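Local coordinates for protein Sodium/sialic acid symporter SiaT (Proteus mirabilis, PDB 5NV9) that couples the inward sodium gradient to uptake of the sialic acid N-acetylneuraminic acid across the bacterial inner membrane, at residues 164-169 with 342-347. Residues are numbered along the deposited sequence; the frame is centred on the assembly and turned at random.
Sequences LLCIIY and SSISSS. With NA (sodium ion), chain C; NA (sodium ion), chain B.
Cys166 and Tyr169 pack against Ile344 and Ser345 where two transmembrane helices of the LeuT fold cross in the buried interior, an example of a small helix contact, with no hydrogen bond across it, backing an ion site. The segment axes approach to 9.4 Å at a crossing angle of -49°, and the CA atoms of Cys166 and Ser345 are the nearest pair, 6.3 Å apart. The Cys166 side chain swings SG away from its backbone N (chi1 -169°) and toward the other helix, where SG lies 3.7 Å from Ile344 CG2 and also touches CB of Ser345. The Tyr169 ring reaches the same serine obliquely, its OH 3.9 Å from Ser345 CB; the phenol's main polar partner is Gln185.

Behind this apolar side, four serines, Ser342, Ser343, Ser345 and Ser346, supply oxygens to two sodium ions. Ser345 shows the division of labour: CB meets the other helix, while OG binds one ion at 2.5 Å and is also hydrogen-bonded to Gln341. Ser342 O and Ser346 OG join it there, the latter at 2.2 Å, and Asp182 contributes carboxylate charge; this is the Na3 site. Ser342 serves both ions, since its OG, with Ser343 OG, binds the second sodium at Na2, completed by carbonyls of Ala56, Leu59 and Ala339.

Around the pair, helix 8-29 covers Tyr169 through Met21, helix 118-151 packs on Ser343 and Ile344, and a later part of helix 155-203 returns to Ser345 through Val178.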
loop_
_atom_site.group_PDB
_atom_site.type_symbol
_atom_site.label_atom_id
_atom_site.label_comp_id
_atom_site.label_asym_id
_atom_site.label_seq_id
_atom_site.Cartn_x
_atom_site.Cartn_y
_atom_site.Cartn_z
ATOM N N LEU A 164 16.726 4.382 5.531
ATOM C CA LEU A 164 18.024 3.842 5.135
ATOM C C LEU A 164 18.174 2.395 5.604
ATOM O O LEU A 164 18.566 1.503 4.866
ATOM C CB LEU A 164 19.143 4.742 5.651
ATOM C CG LEU A 164 20.344 4.812 4.714
ATOM C CD1 LEU A 164 21.242 5.946 5.180
ATOM C CD2 LEU A 164 21.107 3.492 4.624
ATOM N N LEU A 165 17.833 2.165 6.850
ATOM C CA LEU A 165 17.861 0.842 7.405
ATOM C C LEU A 165 16.964 -0.139 6.654
ATOM O O LEU A 165 17.354 -1.300 6.438
ATOM C CB LEU A 165 17.483 0.861 8.900
ATOM C CG LEU A 165 18.560 1.380 9.857
ATOM C CD1 LEU A 165 18.152 1.014 11.278
ATOM C CD2 LEU A 165 19.952 0.838 9.538
ATOM N N CYS A 166 15.759 0.312 6.302
ATOM C CA CYS A 166 14.853 -0.477 5.454
ATOM C C CYS A 166 15.495 -0.885 4.107
ATOM O O CYS A 166 15.428 -2.064 3.700
ATOM C CB CYS A 166 13.557 0.296 5.188
ATOM S SG CYS A 166 12.286 -0.718 4.423
ATOM N N ILE A 167 16.171 0.075 3.470
ATOM C CA ILE A 167 16.888 -0.140 2.222
ATOM C C ILE A 167 17.946 -1.245 2.363
ATOM O O ILE A 167 18.100 -2.038 1.475
ATOM C CB ILE A 167 17.554 1.191 1.687
ATOM C CG1 ILE A 167 16.477 2.132 1.180
ATOM C CG2 ILE A 167 18.567 0.913 0.576
ATOM C CD1 ILE A 167 16.914 3.563 0.954
ATOM N N ILE A 168 18.658 -1.274 3.476
ATOM C CA ILE A 168 19.742 -2.206 3.676
ATOM C C ILE A 168 19.230 -3.636 3.774
ATOM O O ILE A 168 19.661 -4.502 3.010
ATOM C CB ILE A 168 20.618 -1.782 4.870
ATOM C CG1 ILE A 168 21.432 -0.557 4.442
ATOM C CG2 ILE A 168 21.563 -2.919 5.253
ATOM C CD1 ILE A 168 22.011 0.203 5.597
ATOM N N TYR A 169 18.244 -3.877 4.635
ATOM C CA TYR A 169 17.709 -5.239 4.771
ATOM C C TYR A 169 16.971 -5.672 3.529
ATOM O O TYR A 169 16.982 -6.840 3.228
ATOM C CB TYR A 169 16.888 -5.469 6.067
ATOM C CG TYR A 169 15.440 -4.953 6.125
ATOM C CD1 TYR A 169 14.415 -5.514 5.344
ATOM C CD2 TYR A 169 15.080 -3.994 7.040
ATOM C CE1 TYR A 169 13.097 -5.059 5.448
ATOM C CE2 TYR A 169 13.752 -3.520 7.125
ATOM C CZ TYR A 169 12.760 -4.058 6.332
ATOM O OH TYR A 169 11.446 -3.563 6.441
ATOM N N SER A 342 7.330 -2.237 6.259
ATOM C CA SER A 342 6.824 -3.288 5.503
ATOM C C SER A 342 6.276 -2.781 4.132
ATOM O O SER A 342 6.229 -3.511 3.193
ATOM C CB SER A 342 5.699 -3.997 6.277
ATOM O OG SER A 342 4.746 -3.058 6.754
ATOM N N SER A 343 5.826 -1.548 4.065
ATOM C CA SER A 343 5.308 -0.969 2.792
ATOM C C SER A 343 6.454 -0.448 1.927
ATOM O O SER A 343 6.491 -0.695 0.704
ATOM C CB SER A 343 4.292 0.151 3.130
ATOM O OG SER A 343 3.105 -0.443 3.695
ATOM N N ILE A 344 7.416 0.219 2.589
ATOM C CA ILE A 344 8.614 0.698 1.912
ATOM C C ILE A 344 9.454 -0.467 1.270
ATOM O O ILE A 344 9.892 -0.387 0.077
ATOM C CB ILE A 344 9.504 1.518 2.816
ATOM C CG1 ILE A 344 8.807 2.822 3.198
ATOM C CG2 ILE A 344 10.845 1.828 2.157
ATOM C CD1 ILE A 344 9.534 3.536 4.306
ATOM N N SER A 345 9.620 -1.546 2.009
ATOM C CA SER A 345 10.462 -2.611 1.527
ATOM C C SER A 345 9.813 -3.259 0.288
ATOM O O SER A 345 10.500 -3.556 -0.707
ATOM C CB SER A 345 10.663 -3.617 2.612
ATOM O OG SER A 345 9.428 -4.287 2.871
ATOM N N SER A 346 8.498 -3.501 0.346
ATOM C CA SER A 346 7.787 -4.090 -0.751
ATOM C C SER A 346 7.759 -3.228 -1.997
ATOM O O SER A 346 7.784 -3.767 -3.111
ATOM C CB SER A 346 6.306 -4.395 -0.409
ATOM O OG SER A 346 6.214 -5.342 0.604
ATOM N N SER A 347 7.624 -1.916 -1.803
ATOM C CA SER A 347 7.593 -0.976 -2.897
ATOM C C SER A 347 8.991 -0.922 -3.566
ATOM O O SER A 347 9.081 -0.889 -4.803
ATOM C CB SER A 347 7.196 0.447 -2.422
ATOM O OG SER A 347 5.791 0.633 -2.236
HETATM NA NA NA C . 7.276 -5.515 2.544
HETATM NA NA NA B . 3.129 -1.612 5.765
#